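Local coordinates for protein disulfide isomerase (Salmonella enterica subsp. enterica serovar Typhimurium, PDB 3L9U) that probably forms disulfide bonds in other proteins by passing on its own redox-active disulfide, including an essential one in the enzyme AssT, at residues A[21-26]-A[172-177]; A[52-57]-A[193-198]; A[102-107]-A[126-131]. All blocks are in the same frame, centred on the assembly; numbering follows the deposited sequence.

Interaction 1 of 3, residues A[21-26]-A[172-177]; sequences NADKTL and VVNGKY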
ATOM      1  N   ASN A  21       5.747 -14.145   6.403  1.00 13.99           N
ATOM      2  CA  ASN A  21       6.503 -13.184   7.200  1.00 15.54           C
ATOM      3  C   ASN A  21       5.745 -11.877   7.378  1.00 15.78           C
ATOM      4  O   ASN A  21       6.311 -10.783   7.253  1.00 17.84           O
ATOM      5  CB  ASN A  21       7.858 -12.922   6.542  1.00 19.67           C
ATOM      6  CG  ASN A  21       8.623 -14.206   6.270  1.00 22.99           C
ATOM      7  OD1 ASN A  21       9.042 -14.471   5.142  1.00 24.49           O
ATOM      8  ND2 ASN A  21       8.792 -15.022   7.308  1.00 23.52           N
ATOM      9  N   ALA A  22       4.458 -11.995   7.680  1.00 13.57           N
ATOM     10  CA  ALA A  22       3.594 -10.826   7.766  1.00 11.97           C
ATOM     11  C   ALA A  22       2.743 -10.831   9.028  1.00 11.83           C
ATOM     12  O   ALA A  22       1.671 -10.227   9.060  1.00 12.91           O
ATOM     13  CB  ALA A  22       2.718 -10.742   6.541  1.00 13.18           C
ATOM     14  N   ASP A  23       3.200 -11.511  10.075  1.00 13.31           N
ATOM     15  CA  ASP A  23       2.390 -11.530  11.289  1.00 14.42           C
ATOM     16  C   ASP A  23       2.312 -10.128  11.894  1.00 14.43           C
ATOM     17  O   ASP A  23       3.253  -9.331  11.783  1.00 14.92           O
ATOM     18  CB  ASP A  23       2.912 -12.547  12.302  1.00 18.25           C
ATOM     19  CG  ASP A  23       1.947 -12.776  13.456  1.00 22.75           C
ATOM     20  OD1 ASP A  23       0.705 -12.756  13.252  1.00 21.25           O
ATOM     21  OD2 ASP A  23       2.434 -12.991  14.587  1.00 26.90           O
ATOM     22  N   LYS A  24       1.172  -9.841  12.515  1.00 13.39           N
ATOM     23  CA  LYS A  24       0.897  -8.557  13.144  1.00 13.49           C
ATOM     24  C   LYS A  24       1.080  -7.390  12.185  1.00 11.43           C
ATOM     25  O   LYS A  24       1.683  -6.361  12.528  1.00 12.34           O
ATOM     26  CB  LYS A  24       1.722  -8.371  14.419  1.00 14.28           C
ATOM     27  CG  LYS A  24       1.457  -9.434  15.473  1.00 18.43           C
ATOM     28  CD  LYS A  24      -0.022  -9.521  15.812  1.00 21.68           C
ATOM     29  CE  LYS A  24      -0.230 -10.236  17.147  1.00 27.97           C
ATOM     30  NZ  LYS A  24      -1.211 -11.334  17.024  1.00 31.53           N
ATOM     31  N   THR A  25       0.545  -7.555  10.980  1.00 10.18           N
ATOM     32  CA  THR A  25       0.522  -6.471  10.001  1.00  8.60           C
ATOM     33  C   THR A  25      -0.881  -6.232   9.476  1.00  8.58           C
ATOM     34  O   THR A  25      -1.710  -7.151   9.425  1.00  9.78           O
ATOM     35  CB  THR A  25       1.408  -6.755   8.767  1.00 10.38           C
ATOM     36  OG1 THR A  25       0.952  -7.941   8.089  1.00 11.40           O
ATOM     37  CG2 THR A  25       2.878  -6.908   9.171  1.00 11.16           C
ATOM     38  N   LEU A  26      -1.134  -4.981   9.099  1.00  8.98           N
ATOM     39  CA  LEU A  26      -2.242  -4.636   8.222  1.00  9.33           C
ATOM     40  C   LEU A  26      -1.598  -4.269   6.895  1.00  9.37           C
ATOM     41  O   LEU A  26      -1.037  -3.182   6.744  1.00  9.96           O
ATOM     42  CB  LEU A  26      -3.049  -3.455   8.771  1.00  9.76           C
ATOM     43  CG  LEU A  26      -4.162  -2.927   7.860  1.00  9.39           C
ATOM     44  CD1 LEU A  26      -5.171  -4.030   7.532  1.00 10.06           C
ATOM     45  CD2 LEU A  26      -4.848  -1.724   8.494  1.00 10.70           C
ATOM     46  N   VAL A 172      -5.129  -6.925   4.035  1.00  8.26           N
ATOM     47  CA  VAL A 172      -4.859  -8.264   4.539  1.00  8.10           C
ATOM     48  C   VAL A 172      -4.346  -8.163   5.960  1.00  8.66           C
ATOM     49  O   VAL A 172      -3.532  -7.296   6.259  1.00 10.15           O
ATOM     50  CB  VAL A 172      -3.799  -8.978   3.662  1.00  8.60           C
ATOM     51  CG1 VAL A 172      -3.505 -10.385   4.191  1.00 10.47           C
ATOM     52  CG2 VAL A 172      -4.272  -9.045   2.212  1.00 10.83           C
ATOM     53  N   VAL A 173      -4.842  -9.025   6.845  1.00  9.33           N
ATOM     54  CA  VAL A 173      -4.395  -9.007   8.234  1.00  8.65           C
ATOM     55  C   VAL A 173      -3.550 -10.245   8.536  1.00  8.51           C
ATOM     56  O   VAL A 173      -3.955 -11.375   8.227  1.00  9.64           O
ATOM     57  CB  VAL A 173      -5.584  -8.952   9.211  1.00  8.93           C
ATOM     58  CG1 VAL A 173      -5.084  -8.891  10.659  1.00 10.01           C
ATOM     59  CG2 VAL A 173      -6.482  -7.745   8.890  1.00 12.14           C
ATOM     60  N   ASN A 174      -2.372 -10.026   9.123  1.00  9.35           N
ATOM     61  CA  ASN A 174      -1.429 -11.095   9.486  1.00 10.29           C
ATOM     62  C   ASN A 174      -0.996 -11.954   8.297  1.00 10.14           C
ATOM     63  O   ASN A 174      -0.568 -13.098   8.468  1.00 12.79           O
ATOM     64  CB  ASN A 174      -1.989 -11.985  10.604  1.00 11.02           C
ATOM     65  CG  ASN A 174      -2.077 -11.265  11.933  1.00 11.75           C
ATOM     66  OD1 ASN A 174      -1.610 -10.138  12.068  1.00 14.03           O
ATOM     67  ND2 ASN A 174      -2.679 -11.917  12.927  1.00 15.00           N
ATOM     68  N   GLY A 175      -1.110 -11.390   7.096  1.00  9.11           N
ATOM     69  CA  GLY A 175      -0.781 -12.094   5.871  1.00 10.09           C
ATOM     70  C   GLY A 175      -1.769 -13.186   5.500  1.00 10.73           C
ATOM     71  O   GLY A 175      -1.601 -13.845   4.474  1.00 12.01           O
ATOM     72  N   LYS A 176      -2.811 -13.359   6.314  1.00 10.78           N
ATOM     73  CA  LYS A 176      -3.679 -14.537   6.217  1.00 11.76           C
ATOM     74  C   LYS A 176      -5.142 -14.250   5.874  1.00 11.06           C
ATOM     75  O   LYS A 176      -5.796 -15.062   5.215  1.00 12.45           O
ATOM     76  CB  LYS A 176      -3.609 -15.346   7.520  1.00 15.51           C
ATOM     77  CG  LYS A 176      -2.262 -15.994   7.743  1.00 21.55           C
ATOM     78  CD  LYS A 176      -2.188 -16.664   9.109  0.57 25.25           C
ATOM     79  CE  LYS A 176      -0.847 -17.345   9.318  0.32 30.01           C
ATOM     80  NZ  LYS A 176      -1.030 -18.747   9.783  0.39 32.56           N
ATOM     81  N   TYR A 177      -5.659 -13.110   6.329  1.00  9.58           N
ATOM     82  CA  TYR A 177      -7.089 -12.827   6.199  1.00 10.04           C
ATOM     83  C   TYR A 177      -7.299 -11.633   5.293  1.00 10.41           C
ATOM     84  O   TYR A 177      -6.849 -10.528   5.597  1.00 11.59           O
ATOM     85  CB  TYR A 177      -7.724 -12.555   7.564  1.00 11.77           C
ATOM     86  CG  TYR A 177      -7.444 -13.634   8.574  1.00 13.35           C
ATOM     87  CD1 TYR A 177      -8.180 -14.810   8.579  1.00 17.16           C
ATOM     88  CD2 TYR A 177      -6.435 -13.486   9.508  1.00 14.91           C
ATOM     89  CE1 TYR A 177      -7.915 -15.808   9.487  1.00 18.49           C
ATOM     90  CE2 TYR A 177      -6.169 -14.473  10.424  1.00 16.15           C
ATOM     91  CZ  TYR A 177      -6.911 -15.630  10.411  1.00 19.05           C
ATOM     92  OH  TYR A 177      -6.650 -16.622  11.328  1.00 23.79           O
TER
HETATM   93  O   HOH W   1       2.465 -14.157   7.630  1.00 32.28           O
HETATM   94  O   HOH W   2      -1.142  -8.676   6.491  1.00 10.01           O

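Interaction 2 of 3, residues A[52-57]-A[193-198]; sequences VADLVT and LVRELA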
ATOM      1  N   VAL A  52      -5.750   0.693  14.987  1.00 13.57           N
ATOM      2  CA  VAL A  52      -5.223  -0.646  15.238  1.00 12.65           C
ATOM      3  C   VAL A  52      -3.704  -0.677  15.427  1.00 12.40           C
ATOM      4  O   VAL A  52      -3.104  -1.746  15.498  1.00 14.03           O
ATOM      5  CB  VAL A  52      -5.630  -1.634  14.119  1.00 13.53           C
ATOM      6  CG1 VAL A  52      -7.140  -1.660  13.973  1.00 16.40           C
ATOM      7  CG2 VAL A  52      -4.968  -1.262  12.791  1.00 13.89           C
ATOM      8  N   ALA A  53      -3.096   0.501  15.525  1.00 14.05           N
ATOM      9  CA  ALA A  53      -1.638   0.628  15.531  1.00 14.90           C
ATOM     10  C   ALA A  53      -1.000   0.000  16.769  1.00 15.65           C
ATOM     11  O   ALA A  53       0.195  -0.299  16.777  1.00 16.33           O
ATOM     12  CB  ALA A  53      -1.242   2.106  15.413  1.00 15.55           C
ATOM     13  N   ASP A  54      -1.807  -0.211  17.804  1.00 16.73           N
ATOM     14  CA  ASP A  54      -1.338  -0.873  19.014  1.00 16.47           C
ATOM     15  C   ASP A  54      -1.209  -2.383  18.820  1.00 17.16           C
ATOM     16  O   ASP A  54      -0.584  -3.062  19.635  1.00 17.71           O
ATOM     17  CB  ASP A  54      -2.272  -0.577  20.192  1.00 19.82           C
ATOM     18  CG  ASP A  54      -3.706  -1.027  19.938  1.00 23.52           C
ATOM     19  OD1 ASP A  54      -4.303  -0.599  18.932  1.00 23.36           O
ATOM     20  OD2 ASP A  54      -4.250  -1.794  20.761  1.00 28.47           O
ATOM     21  N   LEU A  55      -1.796  -2.898  17.741  1.00 16.35           N
ATOM     22  CA  LEU A  55      -1.831  -4.342  17.487  1.00 16.08           C
ATOM     23  C   LEU A  55      -1.069  -4.752  16.225  1.00 12.94           C
ATOM     24  O   LEU A  55      -0.344  -5.750  16.228  1.00 14.91           O
ATOM     25  CB  LEU A  55      -3.276  -4.842  17.374  1.00 16.85           C
ATOM     26  CG  LEU A  55      -4.137  -5.025  18.619  1.00 22.90           C
ATOM     27  CD1 LEU A  55      -5.521  -5.522  18.206  1.00 25.65           C
ATOM     28  CD2 LEU A  55      -3.480  -5.999  19.580  1.00 24.78           C
ATOM     29  N   VAL A  56      -1.246  -3.994  15.143  1.00 11.18           N
ATOM     30  CA  VAL A  56      -0.623  -4.344  13.870  1.00 11.18           C
ATOM     31  C   VAL A  56       0.063  -3.154  13.214  1.00 11.91           C
ATOM     32  O   VAL A  56      -0.310  -1.999  13.440  1.00 14.19           O
ATOM     33  CB  VAL A  56      -1.635  -4.974  12.881  1.00 12.52           C
ATOM     34  CG1 VAL A  56      -2.242  -6.240  13.470  1.00 13.14           C
ATOM     35  CG2 VAL A  56      -2.734  -3.972  12.512  1.00 13.60           C
ATOM     36  N   THR A  57       1.070  -3.449  12.400  1.00 12.02           N
ATOM     37  CA  THR A  57       1.826  -2.420  11.707  1.00 13.48           C
ATOM     38  C   THR A  57       1.297  -2.234  10.294  1.00 11.84           C
ATOM     39  O   THR A  57       1.175  -3.203   9.542  1.00 11.10           O
ATOM     40  CB  THR A  57       3.314  -2.805  11.616  1.00 14.71           C
ATOM     41  OG1 THR A  57       3.832  -3.012  12.937  1.00 16.41           O
ATOM     42  CG2 THR A  57       4.109  -1.706  10.926  1.00 16.68           C
ATOM     43  N   LEU A 193     -12.884  -5.175  12.855  1.00 11.90           N
ATOM     44  CA  LEU A 193     -12.646  -6.346  12.013  1.00 10.27           C
ATOM     45  C   LEU A 193     -11.156  -6.687  11.992  1.00 10.85           C
ATOM     46  O   LEU A 193     -10.759  -7.841  12.193  1.00 11.86           O
ATOM     47  CB  LEU A 193     -13.167  -6.095  10.598  1.00 11.96           C
ATOM     48  CG  LEU A 193     -12.833  -7.147   9.541  1.00 12.81           C
ATOM     49  CD1 LEU A 193     -13.288  -8.554   9.967  1.00 13.39           C
ATOM     50  CD2 LEU A 193     -13.440  -6.743   8.203  1.00 12.68           C
ATOM     51  N   VAL A 194     -10.327  -5.679  11.743  1.00  9.86           N
ATOM     52  CA  VAL A 194      -8.878  -5.885  11.780  1.00 10.29           C
ATOM     53  C   VAL A 194      -8.412  -6.418  13.143  1.00 11.74           C
ATOM     54  O   VAL A 194      -7.608  -7.347  13.199  1.00 11.87           O
ATOM     55  CB  VAL A 194      -8.104  -4.596  11.406  1.00  8.37           C
ATOM     56  CG1 VAL A 194      -6.599  -4.750  11.686  1.00  9.79           C
ATOM     57  CG2 VAL A 194      -8.382  -4.232   9.932  1.00  8.12           C
ATOM     58  N   ARG A 195      -8.916  -5.843  14.238  1.00 11.03           N
ATOM     59  CA  ARG A 195      -8.501  -6.288  15.571  1.00 12.46           C
ATOM     60  C   ARG A 195      -8.910  -7.734  15.827  1.00 13.62           C
ATOM     61  O   ARG A 195      -8.155  -8.513  16.407  1.00 14.85           O
ATOM     62  CB  ARG A 195      -9.069  -5.373  16.656  1.00 15.36           C
ATOM     63  CG  ARG A 195      -8.657  -3.920  16.505  1.00 20.21           C
ATOM     64  CD  ARG A 195      -9.265  -3.048  17.591  1.00 23.58           C
ATOM     65  NE  ARG A 195      -8.647  -3.314  18.880  1.00 24.71           N
ATOM     66  CZ  ARG A 195      -7.526  -2.744  19.308  1.00 25.83           C
ATOM     67  NH1 ARG A 195      -6.888  -1.858  18.550  1.00 23.31           N
ATOM     68  NH2 ARG A 195      -7.041  -3.062  20.501  1.00 29.46           N
ATOM     69  N   GLU A 196     -10.109  -8.091  15.386  1.00 12.96           N
ATOM     70  CA  GLU A 196     -10.598  -9.461  15.522  1.00 14.15           C
ATOM     71  C   GLU A 196      -9.719 -10.441  14.739  1.00 12.93           C
ATOM     72  O   GLU A 196      -9.350 -11.512  15.239  1.00 15.89           O
ATOM     73  CB  GLU A 196     -12.044  -9.528  15.023  1.00 15.33           C
ATOM     74  CG  GLU A 196     -12.702 -10.895  15.112  1.00 17.20           C
ATOM     75  CD  GLU A 196     -14.217 -10.797  15.028  1.00 17.74           C
ATOM     76  OE1 GLU A 196     -14.813 -10.077  15.861  1.00 18.70           O
ATOM     77  OE2 GLU A 196     -14.816 -11.434  14.132  1.00 18.71           O
ATOM     78  N   LEU A 197      -9.375 -10.076  13.510  1.00 12.47           N
ATOM     79  CA  LEU A 197      -8.562 -10.949  12.671  1.00 10.78           C
ATOM     80  C   LEU A 197      -7.143 -11.065  13.214  1.00 12.48           C
ATOM     81  O   LEU A 197      -6.515 -12.125  13.128  1.00 14.14           O
ATOM     82  CB  LEU A 197      -8.525 -10.417  11.237  1.00 11.88           C
ATOM     83  CG  LEU A 197      -9.874 -10.450  10.511  1.00 12.50           C
ATOM     84  CD1 LEU A 197      -9.777  -9.796   9.139  1.00 13.03           C
ATOM     85  CD2 LEU A 197     -10.393 -11.889  10.405  1.00 14.07           C
ATOM     86  N   ALA A 198      -6.648  -9.974  13.792  1.00 12.60           N
ATOM     87  CA  ALA A 198      -5.253  -9.893  14.213  1.00 13.50           C
ATOM     88  C   ALA A 198      -4.974 -10.787  15.405  1.00 14.33           C
ATOM     89  O   ALA A 198      -3.837 -11.212  15.622  1.00 15.02           O
ATOM     90  CB  ALA A 198      -4.884  -8.453  14.547  1.00 14.34           C
TER

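Interaction 3 of 3, residues A[102-107]-A[126-131]; sequences KFAWYA and IKTGLD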
ATOM      1  N   LYS A 102       3.060   9.232  -3.018  1.00 10.33           N
ATOM      2  CA  LYS A 102       1.830   8.495  -3.272  1.00 10.84           C
ATOM      3  C   LYS A 102       0.687   9.420  -3.677  1.00 11.27           C
ATOM      4  O   LYS A 102       0.016   9.193  -4.682  1.00 12.41           O
ATOM      5  CB  LYS A 102       1.432   7.677  -2.035  1.00 11.19           C
ATOM      6  CG  LYS A 102       0.128   6.905  -2.216  1.00 11.43           C
ATOM      7  CD  LYS A 102      -0.160   5.938  -1.070  1.00 11.39           C
ATOM      8  CE  LYS A 102      -0.264   6.659   0.267  1.00 11.76           C
ATOM      9  NZ  LYS A 102      -0.664   5.732   1.378  1.00 12.52           N
ATOM     10  N   PHE A 103       0.460  10.473  -2.901  1.00 11.36           N
ATOM     11  CA  PHE A 103      -0.655  11.357  -3.213  1.00 11.64           C
ATOM     12  C   PHE A 103      -0.405  12.228  -4.446  1.00 12.05           C
ATOM     13  O   PHE A 103      -1.352  12.605  -5.136  1.00 12.03           O
ATOM     14  CB  PHE A 103      -1.092  12.171  -1.993  1.00 11.96           C
ATOM     15  CG  PHE A 103      -1.943  11.384  -1.044  1.00 13.39           C
ATOM     16  CD1 PHE A 103      -3.289  11.199  -1.301  1.00 14.82           C
ATOM     17  CD2 PHE A 103      -1.391  10.783   0.074  1.00 15.08           C
ATOM     18  CE1 PHE A 103      -4.079  10.453  -0.449  1.00 14.91           C
ATOM     19  CE2 PHE A 103      -2.178  10.036   0.938  1.00 15.03           C
ATOM     20  CZ  PHE A 103      -3.524   9.874   0.676  1.00 14.74           C
ATOM     21  N   ALA A 104       0.861  12.521  -4.742  1.00 12.05           N
ATOM     22  CA  ALA A 104       1.185  13.247  -5.969  1.00 12.41           C
ATOM     23  C   ALA A 104       0.812  12.415  -7.194  1.00 11.38           C
ATOM     24  O   ALA A 104       0.229  12.923  -8.160  1.00 12.16           O
ATOM     25  CB  ALA A 104       2.661  13.625  -6.003  1.00 12.01           C
ATOM     26  N   TRP A 105       1.138  11.128  -7.146  1.00 11.25           N
ATOM     27  CA  TRP A 105       0.775  10.226  -8.235  1.00  9.48           C
ATOM     28  C   TRP A 105      -0.733   9.995  -8.334  1.00  9.77           C
ATOM     29  O   TRP A 105      -1.286   9.974  -9.432  1.00 10.93           O
ATOM     30  CB  TRP A 105       1.519   8.896  -8.116  1.00 10.46           C
ATOM     31  CG  TRP A 105       2.889   8.916  -8.741  1.00 11.07           C
ATOM     32  CD1 TRP A 105       3.249   9.521  -9.913  1.00 12.03           C
ATOM     33  CD2 TRP A 105       4.071   8.274  -8.238  1.00 10.91           C
ATOM     34  NE1 TRP A 105       4.585   9.307 -10.160  1.00 11.99           N
ATOM     35  CE2 TRP A 105       5.112   8.545  -9.148  1.00 11.72           C
ATOM     36  CE3 TRP A 105       4.353   7.506  -7.101  1.00 11.90           C
ATOM     37  CZ2 TRP A 105       6.410   8.065  -8.965  1.00 12.78           C
ATOM     38  CZ3 TRP A 105       5.635   7.030  -6.915  1.00 12.18           C
ATOM     39  CH2 TRP A 105       6.654   7.313  -7.846  1.00 11.81           C
ATOM     40  N   TYR A 106      -1.401   9.826  -7.198  1.00 10.34           N
ATOM     41  CA  TYR A 106      -2.852   9.673  -7.208  1.00 10.99           C
ATOM     42  C   TYR A 106      -3.515  10.878  -7.890  1.00 11.66           C
ATOM     43  O   TYR A 106      -4.381  10.727  -8.761  1.00 11.89           O
ATOM     44  CB  TYR A 106      -3.385   9.570  -5.777  1.00 10.06           C
ATOM     45  CG  TYR A 106      -3.373   8.204  -5.109  1.00 10.95           C
ATOM     46  CD1 TYR A 106      -3.491   7.017  -5.840  1.00 10.30           C
ATOM     47  CD2 TYR A 106      -3.307   8.111  -3.724  1.00 10.98           C
ATOM     48  CE1 TYR A 106      -3.513   5.777  -5.196  1.00 10.24           C
ATOM     49  CE2 TYR A 106      -3.333   6.885  -3.074  1.00 10.19           C
ATOM     50  CZ  TYR A 106      -3.441   5.723  -3.809  1.00 10.59           C
ATOM     51  OH  TYR A 106      -3.496   4.513  -3.144  1.00 11.37           O
ATOM     52  N   ALA A 107      -3.113  12.077  -7.479  1.00 11.04           N
ATOM     53  CA  ALA A 107      -3.692  13.296  -8.035  1.00 11.46           C
ATOM     54  C   ALA A 107      -3.402  13.391  -9.529  1.00 11.08           C
ATOM     55  O   ALA A 107      -4.302  13.633 -10.335  1.00 12.46           O
ATOM     56  CB  ALA A 107      -3.158  14.524  -7.309  1.00 14.27           C
ATOM     57  N   ILE A 126       8.644   9.187 -12.783  1.00 15.13           N
ATOM     58  CA  ILE A 126       9.393   9.148 -11.536  1.00 16.29           C
ATOM     59  C   ILE A 126       9.534  10.547 -10.940  1.00 16.83           C
ATOM     60  O   ILE A 126       9.417  10.730  -9.725  1.00 16.77           O
ATOM     61  CB  ILE A 126      10.760   8.480 -11.747  1.00 18.57           C
ATOM     62  CG1 ILE A 126      10.562   6.972 -11.938  1.00 19.26           C
ATOM     63  CG2 ILE A 126      11.688   8.748 -10.573  1.00 20.12           C
ATOM     64  CD1 ILE A 126      11.736   6.284 -12.593  1.00 23.10           C
ATOM     65  N   LYS A 127       9.737  11.534 -11.809  1.00 16.33           N
ATOM     66  CA  LYS A 127       9.838  12.932 -11.399  1.00 18.88           C
ATOM     67  C   LYS A 127       8.618  13.411 -10.617  1.00 18.70           C
ATOM     68  O   LYS A 127       8.755  14.152  -9.645  1.00 19.58           O
ATOM     69  CB  LYS A 127      10.056  13.837 -12.623  1.00 23.02           C
ATOM     70  CG  LYS A 127      10.224  15.317 -12.303  1.00 26.89           C
ATOM     71  CD  LYS A 127      10.588  16.097 -13.564  1.00 29.62           C
ATOM     72  CE  LYS A 127      11.387  17.361 -13.252  1.00 32.62           C
ATOM     73  NZ  LYS A 127      10.582  18.370 -12.516  1.00 33.51           N
ATOM     74  N   THR A 128       7.422  13.004 -11.041  1.00 16.87           N
ATOM     75  CA  THR A 128       6.214  13.410 -10.332  1.00 16.50           C
ATOM     76  C   THR A 128       6.273  12.997  -8.860  1.00 15.70           C
ATOM     77  O   THR A 128       6.030  13.810  -7.966  1.00 16.62           O
ATOM     78  CB  THR A 128       4.934  12.851 -11.001  1.00 16.79           C
ATOM     79  OG1 THR A 128       4.774  13.463 -12.288  1.00 17.47           O
ATOM     80  CG2 THR A 128       3.714  13.160 -10.152  1.00 18.18           C
ATOM     81  N   GLY A 129       6.623  11.739  -8.610  1.00 15.84           N
ATOM     82  CA  GLY A 129       6.697  11.228  -7.252  1.00 15.73           C
ATOM     83  C   GLY A 129       7.881  11.778  -6.477  1.00 16.15           C
ATOM     84  O   GLY A 129       7.742  12.193  -5.327  1.00 16.51           O
ATOM     85  N   LEU A 130       9.051  11.788  -7.105  1.00 17.00           N
ATOM     86  CA  LEU A 130      10.256  12.220  -6.407  1.00 18.22           C
ATOM     87  C   LEU A 130      10.234  13.707  -6.071  1.00 18.22           C
ATOM     88  O   LEU A 130      10.684  14.109  -5.000  1.00 19.67           O
ATOM     89  CB  LEU A 130      11.513  11.870  -7.203  1.00 18.50           C
ATOM     90  CG  LEU A 130      11.894  10.388  -7.292  1.00 18.82           C
ATOM     91  CD1 LEU A 130      13.233  10.243  -8.023  1.00 20.66           C
ATOM     92  CD2 LEU A 130      11.979   9.741  -5.909  1.00 17.80           C
ATOM     93  N   ASP A 131       9.721  14.521  -6.989  1.00 17.12           N
ATOM     94  CA  ASP A 131       9.618  15.959  -6.750  1.00 17.68           C
ATOM     95  C   ASP A 131       8.733  16.229  -5.535  1.00 18.19           C
ATOM     96  O   ASP A 131       9.055  17.075  -4.694  1.00 20.40           O
ATOM     97  CB  ASP A 131       9.048  16.672  -7.976  1.00 20.47           C
ATOM     98  CG  ASP A 131      10.099  16.947  -9.038  1.00 24.35           C
ATOM     99  OD1 ASP A 131      11.281  16.584  -8.842  1.00 25.70           O
ATOM    100  OD2 ASP A 131       9.737  17.536 -10.073  1.00 26.68           O
TER

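Interaction 1 of 3, residues A[21-26]-A[172-177]
A22 O is met by two groups: the CA-H of N174 comes across the contact, with CA 3.2 Å from the oxygen, and T25 OG1 donates from within its own segment at 2.6 Å. The carbonyl belongs to the type II turn A22-T25 that leads into strand 25-30. Here that strand begins to pair, antiparallel, with strand 170-173 in the central sheet of the thioredoxin fold. T25 OG1 lies between its own backbone N and carbonyl carbon (chi1 61°), which lets it bridge the turn and still receive a hydrogen bond from an ordered water, 2.7 Å away. The same water accepts from G175 N and donates weakly to V172 O, tying the turn to the other segment.

The sheet bond proper runs from N174 N to T25 O, 3.0 Å and nearly straight at 170°, with the donor in the carbonyl plane. One step further, L26 and V173 form a non-hydrogen-bonded pair, and their CD1 and CG2 methyls meet on the face covered by helix 187-198.

N174 leans its amide alongside D23 and K24. OD1 receives only a weak bond from K24 N (122° at the hydrogen), while ND2 turns to A198 O, which K24 NZ also reaches. Beyond it, K176 and Y177 both face V173 in a classic beta bulge: V173 O accepts from K176 N at 3.0 Å and from Y177 N at 3.1 Å.

Interaction 2 of 3, residues A[52-57]-A[193-198]
The two terminal nitrogens of R195 each hold one oxygen of D54. NH1 donates to D54 OD1 at 2.9 Å and NH2 to D54 OD2 at 3.1 Å, each oxygen offering the lone pair on the side of its twin. Carboxylate and guanidinium lie nearly in one plane, 13° apart, so this is a flat bidentate salt bridge. It sits on the more exposed side of the place where the C-terminal helix of the thioredoxin fold, 187-198, packs against the loop that leads into strand 57-62.

L55 closes over one face of the guanidinium. Its CD1 stands 3.6 Å from R195 CZ, over the centre of the flat group, so R195 is held by charge at its edge and by a methyl on its face. The arginine bends at chi3 (71°), which turns the head from the line of its aliphatic chain toward D54. The chain itself is used too: V52 CG1 lies 3.7 Å from R195 CG, the two side chains running alongside each other with opposite headings.

Deeper in, the contact turns wholly apolar. V52 CG1 reaches V194 CG1 at 3.9 Å, the two valines set roughly perpendicular, and V56 CG2 reaches the same V194 methyl at 4.0 Å. V56 spreads its other branch, CG1, onto A198 CB at 3.6 Å. V56 and V194 also both touch L26 on strand 25-30, so the apolar row continues onto the face of the central sheet that the helix covers.

The loop backbone brings these groups there. It turns tightly after V52, L55 and V56 direct their CB atoms at the helix, and V52 O accepts from two amides, L55 N at 2.8 Å and V56 N.

Interaction 3 of 3, residues A[102-107]-A[126-131]
W105 lays its indole against the backbone of G129. G129 CA sits over one face of the six-membered ring, 3.8 Å from its centroid, a CH-pi contact set a little toward the rim. Torsion puts the ring there: CB of W105 does not point at the other helix, and chi1 of -85° with chi2 of -40° swings the indole across to helix 122-133. With no side chain at G129, the ring can come down onto the main chain, and NE1 lies 3.5 Å from G129 N. The N-H itself is spent on the carbonyl O of F125, which helps fix the rotation of the indole, while the F125 ring stacks on it and F77 meets it edge-to-face.

T128 comes to the pyrrole end of the same indole obliquely. Its CG2, anti to the backbone N, touches W105 CD1 at 3.7 Å, and OG1 is thereby placed anti to the carbonyl carbon, where it meets W116 NE1 in a hydrogen bond. At the benzo end, I126 CA lies near the ring plane, 4.1 Å from W105 CZ2.

These two helices belong to the helical domain that DsbA-like proteins insert into the thioredoxin fold. Their segments run closer to antiparallel than parallel, 137° between directions, with axes only 8.2 Å apart. K102 and Y106, on another side of helix 97-111, share D41 of helix 35-43, and Y106 also touches C37 of the likely redox-active pair. Small residues permit the short distance between the axes: A104 and G129 have CA atoms 6.0 Å apart. A104 CB faces the other helix and lies 3.9 Å from T128 O.

Interactions 1 and 2 are neighbours, their centres 9 Å apart, and they join the same part of the thioredoxin fold: T57 bonds through its backbone to K24 and L26, and the last residue of the helix in interaction 2 accepts from two side chains of interaction 1. Interaction 1 is mostly buried and works mainly through main-chain atoms, two waters and the side chains of T25 and N174. Interaction 2 is only partly buried, passing from an apolar interior to a salt bridge on its exposed side. Interaction 3 lies across the chain's centre, 27 and 29 Å from the other two by centres, and shares no element with them. Buried between helices, it has no cross-segment hydrogen bond and relies on close packing of small residues and an aromatic.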